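Local coordinates for GDSL-like protein (Collinsella aerofaciens ATCC 25986, PDB 7BXD) that probably hydrolyses acyl esters as a member of the GDSL-like lipase and acylhydrolase family of SGNH hydrolases, at residues A65-I77 with D85-A98. Residues are numbered along the deposited sequence; the frame is centred on the assembly and turned at random.
Sequences AVVENFGIKGSRI and DSFVERLDGIDDAA
Arg90 reaches from the helix at 87-90 to the end of strand 66-71 and the loop beyond it, its guanidinium gripped by polar atoms along the rim. NH1 donates to Phe70 O (3.0 Å) with the oxygen in the guanidinium plane, although the nitrogen stands above the carbonyl plane. NH2 donates to Ser75 OG at 2.9 Å and also to Gly35 O, while NE donates to Asp85 O from above its carbonyl plane. Ser75 chi1 (-179°) swings OG away from the backbone N and onto a lone pair of that same Asp85 oxygen, 2.7 Å from OG to O, so this carbonyl takes two donors. Cutting Arg90 back to an alanine is likely to leave Phe70 O and Ser75 OG without their guanidinium donors and Asp85 O with one of its two. Backbone bonds Phe87 N to Arg76 O and Val88 N to Ile77 O tie the loop to the first turn of the helix. Ser86 is its N-cap: Glu89 N donates to Ser86 OG and Ser86 N to Glu89 OE1, the reciprocal pair of a capping box.

In the parallel sheet of this SGNH-type alpha/beta fold, 66-71 is an outermost strand beside 30-35, and the chain returning through 85-98 packs against it on the way to strand 100-104. Two CH-pi contacts form here: Ile94 CB sits over one face of the Phe70 ring, 3.9 Å from its centroid, and Ile77 CG1 lies centrally over Phe87. Arg90 NH2 lies toward the rim of Phe87's opposite face, and Ile72 CB over the rim of one guanidinium face.

Acidic groups meet at the other end, where Glu68 OE1 lies 2.7 Å from Asp95 OD2, which suggests that one of the two acids, their planes 61° apart, is probably protonated.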
loop_
_atom_site.group_PDB
_atom_site.type_symbol
_atom_site.label_atom_id
_atom_site.label_comp_id
_atom_site.label_asym_id
_atom_site.label_seq_id
_atom_site.Cartn_x
_atom_site.Cartn_y
_atom_site.Cartn_z
ATOM N N ALA A 65 3.247 -11.954 -15.928
ATOM C CA ALA A 65 3.742 -10.599 -15.700
ATOM C C ALA A 65 5.054 -10.632 -14.917
ATOM O O ALA A 65 5.299 -11.524 -14.095
ATOM C CB ALA A 65 2.716 -9.804 -14.899
ATOM N N VAL A 66 5.900 -9.636 -15.170
ATOM C CA VAL A 66 7.135 -9.458 -14.420
ATOM C C VAL A 66 6.831 -8.472 -13.307
ATOM O O VAL A 66 6.345 -7.370 -13.571
ATOM C CB VAL A 66 8.258 -8.946 -15.330
ATOM C CG1 VAL A 66 9.510 -8.600 -14.512
ATOM C CG2 VAL A 66 8.573 -9.983 -16.387
ATOM N N VAL A 67 7.080 -8.858 -12.066
ATOM C CA VAL A 67 6.655 -8.061 -10.922
ATOM C C VAL A 67 7.892 -7.593 -10.170
ATOM O O VAL A 67 8.759 -8.409 -9.826
ATOM C CB VAL A 67 5.688 -8.841 -10.017
ATOM C CG1 VAL A 67 5.218 -7.947 -8.867
ATOM C CG2 VAL A 67 4.479 -9.327 -10.822
ATOM N N GLU A 68 7.991 -6.282 -9.944
ATOM C CA GLU A 68 9.105 -5.684 -9.227
ATOM C C GLU A 68 8.644 -5.222 -7.848
ATOM O O GLU A 68 7.595 -4.581 -7.709
ATOM C CB GLU A 68 9.639 -4.463 -9.987
ATOM C CG GLU A 68 9.961 -4.740 -11.448
ATOM C CD GLU A 68 10.399 -3.519 -12.201
ATOM O OE1 GLU A 68 9.786 -2.454 -11.988
ATOM O OE2 GLU A 68 11.338 -3.643 -13.033
ATOM N N ASN A 69 9.448 -5.501 -6.828
ATOM C CA ASN A 69 9.126 -5.174 -5.439
ATOM C C ASN A 69 9.902 -3.925 -5.020
ATOM O O ASN A 69 11.121 -3.984 -4.834
ATOM C CB ASN A 69 9.477 -6.365 -4.551
ATOM C CG ASN A 69 9.004 -6.176 -3.124
ATOM O OD1 ASN A 69 9.290 -5.147 -2.496
ATOM N ND2 ASN A 69 8.289 -7.158 -2.591
ATOM N N PHE A 70 9.190 -2.813 -4.823
ATOM C CA PHE A 70 9.745 -1.596 -4.241
ATOM C C PHE A 70 9.019 -1.296 -2.925
ATOM O O PHE A 70 8.477 -0.209 -2.703
ATOM C CB PHE A 70 9.688 -0.419 -5.230
ATOM C CG PHE A 70 10.677 -0.542 -6.357
ATOM C CD1 PHE A 70 11.958 -0.027 -6.227
ATOM C CD2 PHE A 70 10.346 -1.209 -7.540
ATOM C CE1 PHE A 70 12.878 -0.155 -7.282
ATOM C CE2 PHE A 70 11.268 -1.323 -8.591
ATOM C CZ PHE A 70 12.524 -0.770 -8.459
ATOM N N GLY A 71 8.998 -2.285 -2.038
ATOM C CA GLY A 71 8.485 -2.094 -0.700
ATOM C C GLY A 71 9.621 -1.809 0.268
ATOM O O GLY A 71 10.691 -2.425 0.181
ATOM N N ILE A 72 9.375 -0.900 1.225
ATOM C CA ILE A 72 10.327 -0.534 2.279
ATOM C C ILE A 72 9.594 -0.515 3.618
ATOM O O ILE A 72 8.581 0.188 3.782
ATOM C CB ILE A 72 11.006 0.825 1.995
ATOM C CG1 ILE A 72 11.945 0.703 0.794
ATOM C CG2 ILE A 72 11.720 1.397 3.231
ATOM C CD1 ILE A 72 13.207 -0.175 1.026
ATOM N N LYS A 73 10.109 -1.300 4.573
ATOM C CA LYS A 73 9.549 -1.321 5.921
ATOM C C LYS A 73 9.578 0.060 6.572
ATOM O O LYS A 73 10.565 0.789 6.476
ATOM C CB LYS A 73 10.304 -2.314 6.790
ATOM C CG LYS A 73 10.041 -3.771 6.398
ATOM C CD LYS A 73 10.779 -4.737 7.331
ATOM C CE LYS A 73 12.244 -4.549 7.187
ATOM N NZ LYS A 73 12.790 -5.037 5.956
ATOM N N GLY A 74 8.493 0.404 7.277
ATOM C CA GLY A 74 8.418 1.651 8.018
ATOM C C GLY A 74 8.006 2.856 7.205
ATOM O O GLY A 74 7.791 3.925 7.788
ATOM N N SER A 75 7.851 2.731 5.884
ATOM C CA SER A 75 7.663 3.902 5.035
ATOM C C SER A 75 6.233 4.455 5.123
ATOM O O SER A 75 5.248 3.714 4.981
ATOM C CB SER A 75 7.998 3.510 3.588
ATOM O OG SER A 75 7.867 4.624 2.703
ATOM N N ARG A 76 6.145 5.768 5.333
ATOM C CA ARG A 76 4.898 6.526 5.236
ATOM C C ARG A 76 4.777 7.047 3.818
ATOM O O ARG A 76 5.781 7.357 3.176
ATOM C CB ARG A 76 4.920 7.755 6.174
ATOM C CG ARG A 76 4.943 7.466 7.684
ATOM C CD ARG A 76 6.291 6.941 8.119
ATOM N NE ARG A 76 6.512 6.941 9.570
ATOM C CZ ARG A 76 7.084 7.949 10.238
ATOM N NH1 ARG A 76 7.404 9.082 9.619
ATOM N NH2 ARG A 76 7.349 7.841 11.546
ATOM N N ILE A 77 3.540 7.215 3.339
ATOM C CA ILE A 77 3.371 7.921 2.069
ATOM C C ILE A 77 3.953 9.326 2.166
ATOM O O ILE A 77 4.708 9.768 1.281
ATOM C CB ILE A 77 1.898 7.909 1.630
ATOM C CG1 ILE A 77 1.517 6.473 1.201
ATOM C CG2 ILE A 77 1.650 8.888 0.458
ATOM C CD1 ILE A 77 0.077 6.302 0.733
ATOM N N ASP A 85 12.535 8.182 4.262
ATOM C CA ASP A 85 12.188 7.110 3.330
ATOM C C ASP A 85 10.702 7.061 3.001
ATOM O O ASP A 85 10.174 5.988 2.722
ATOM C CB ASP A 85 12.654 5.760 3.881
ATOM C CG ASP A 85 11.968 5.382 5.184
ATOM O OD1 ASP A 85 11.208 6.189 5.764
ATOM O OD2 ASP A 85 12.195 4.227 5.622
ATOM N N SER A 86 10.047 8.215 2.977
ATOM C CA SER A 86 8.635 8.248 2.589
ATOM C C SER A 86 8.463 7.835 1.125
ATOM O O SER A 86 9.422 7.826 0.326
ATOM C CB SER A 86 8.056 9.646 2.739
ATOM O OG SER A 86 8.646 10.576 1.839
ATOM N N PHE A 87 7.216 7.485 0.762
ATOM C CA PHE A 87 6.969 7.199 -0.650
ATOM C C PHE A 87 7.346 8.417 -1.492
ATOM O O PHE A 87 7.910 8.288 -2.577
ATOM C CB PHE A 87 5.505 6.832 -0.926
ATOM C CG PHE A 87 5.024 5.487 -0.409
ATOM C CD1 PHE A 87 5.248 5.036 0.912
ATOM C CD2 PHE A 87 4.259 4.675 -1.253
ATOM C CE1 PHE A 87 4.690 3.813 1.360
ATOM C CE2 PHE A 87 3.713 3.467 -0.797
ATOM C CZ PHE A 87 3.912 3.052 0.488
ATOM N N VAL A 88 6.993 9.618 -1.023
ATOM C CA VAL A 88 7.331 10.832 -1.762
ATOM C C VAL A 88 8.840 10.899 -1.995
ATOM O O VAL A 88 9.290 11.203 -3.103
ATOM C CB VAL A 88 6.818 12.071 -1.004
ATOM C CG1 VAL A 88 7.432 13.366 -1.562
ATOM C CG2 VAL A 88 5.282 12.124 -1.041
ATOM N N GLU A 89 9.639 10.639 -0.943
ATOM C CA GLU A 89 11.089 10.733 -1.056
ATOM C C GLU A 89 11.682 9.615 -1.907
ATOM O O GLU A 89 12.719 9.815 -2.563
ATOM C CB GLU A 89 11.715 10.765 0.330
ATOM C CG GLU A 89 11.526 12.089 1.056
ATOM C CD GLU A 89 11.636 11.978 2.570
ATOM O OE1 GLU A 89 10.908 11.159 3.183
ATOM O OE2 GLU A 89 12.428 12.761 3.177
ATOM N N ARG A 90 11.068 8.417 -1.879
ATOM C CA ARG A 90 11.607 7.258 -2.588
ATOM C C ARG A 90 11.245 7.241 -4.069
ATOM O O ARG A 90 11.866 6.486 -4.832
ATOM C CB ARG A 90 11.101 5.948 -1.959
ATOM C CG ARG A 90 11.730 5.663 -0.582
ATOM C CD ARG A 90 11.496 4.195 -0.221
ATOM N NE ARG A 90 10.093 4.046 0.121
ATOM C CZ ARG A 90 9.226 3.098 -0.296
ATOM N NH1 ARG A 90 9.535 2.129 -1.164
ATOM N NH2 ARG A 90 8.010 3.148 0.202
ATOM N N LEU A 91 10.215 7.992 -4.493
ATOM C CA LEU A 91 9.648 7.759 -5.825
ATOM C C LEU A 91 10.698 7.902 -6.939
ATOM O O LEU A 91 10.738 7.099 -7.885
ATOM C CB LEU A 91 8.462 8.697 -6.050
ATOM C CG LEU A 91 7.860 8.683 -7.452
ATOM C CD1 LEU A 91 7.347 7.312 -7.828
ATOM C CD2 LEU A 91 6.742 9.716 -7.504
ATOM N N ASP A 92 11.529 8.950 -6.881
ATOM C CA ASP A 92 12.408 9.192 -8.013
ATOM C C ASP A 92 13.413 8.071 -8.210
ATOM O O ASP A 92 13.960 7.925 -9.322
ATOM C CB ASP A 92 13.186 10.505 -7.847
ATOM C CG ASP A 92 13.779 11.027 -9.163
ATOM O OD1 ASP A 92 12.993 11.311 -10.101
ATOM O OD2 ASP A 92 15.014 11.187 -9.252
ATOM N N GLY A 93 13.672 7.274 -7.164
ATOM C CA GLY A 93 14.619 6.177 -7.218
ATOM C C GLY A 93 14.059 4.827 -7.605
ATOM O O GLY A 93 14.822 3.848 -7.633
ATOM N N ILE A 94 12.745 4.708 -7.874
ATOM C CA ILE A 94 12.169 3.425 -8.302
ATOM C C ILE A 94 12.102 3.398 -9.824
ATOM O O ILE A 94 12.244 4.408 -10.511
ATOM C CB ILE A 94 10.803 3.122 -7.651
ATOM C CG1 ILE A 94 9.656 3.901 -8.318
ATOM C CG2 ILE A 94 10.851 3.368 -6.129
ATOM C CD1 ILE A 94 8.268 3.587 -7.722
ATOM N N ASP A 95 11.919 2.202 -10.379
ATOM C CA ASP A 95 11.854 2.032 -11.828
ATOM C C ASP A 95 10.796 2.958 -12.430
ATOM O O ASP A 95 9.650 2.995 -11.950
ATOM C CB ASP A 95 11.476 0.571 -12.108
ATOM C CG ASP A 95 11.385 0.246 -13.578
ATOM O OD1 ASP A 95 11.959 0.976 -14.431
ATOM O OD2 ASP A 95 10.738 -0.792 -13.891
ATOM N N ASP A 96 11.178 3.734 -13.455
ATOM C CA ASP A 96 10.222 4.601 -14.148
ATOM C C ASP A 96 9.669 4.005 -15.436
ATOM O O ASP A 96 8.840 4.644 -16.100
ATOM C CB ASP A 96 10.812 5.997 -14.413
ATOM C CG ASP A 96 11.926 5.998 -15.463
ATOM O OD1 ASP A 96 12.107 4.989 -16.184
ATOM O OD2 ASP A 96 12.599 7.048 -15.579
ATOM N N ALA A 97 10.082 2.783 -15.790
ATOM C CA ALA A 97 9.797 2.212 -17.098
ATOM C C ALA A 97 8.779 1.080 -17.046
ATOM O O ALA A 97 8.581 0.406 -18.058
ATOM C CB ALA A 97 11.101 1.729 -17.743
ATOM N N ALA A 98 8.105 0.864 -15.913
ATOM C CA ALA A 98 7.142 -0.220 -15.839
ATOM C C ALA A 98 5.855 0.136 -16.590
ATOM O O ALA A 98 5.547 1.308 -16.864
ATOM C CB ALA A 98 6.806 -0.525 -14.381
HETATM O O HOH W 1 8.618 7.185 5.721
#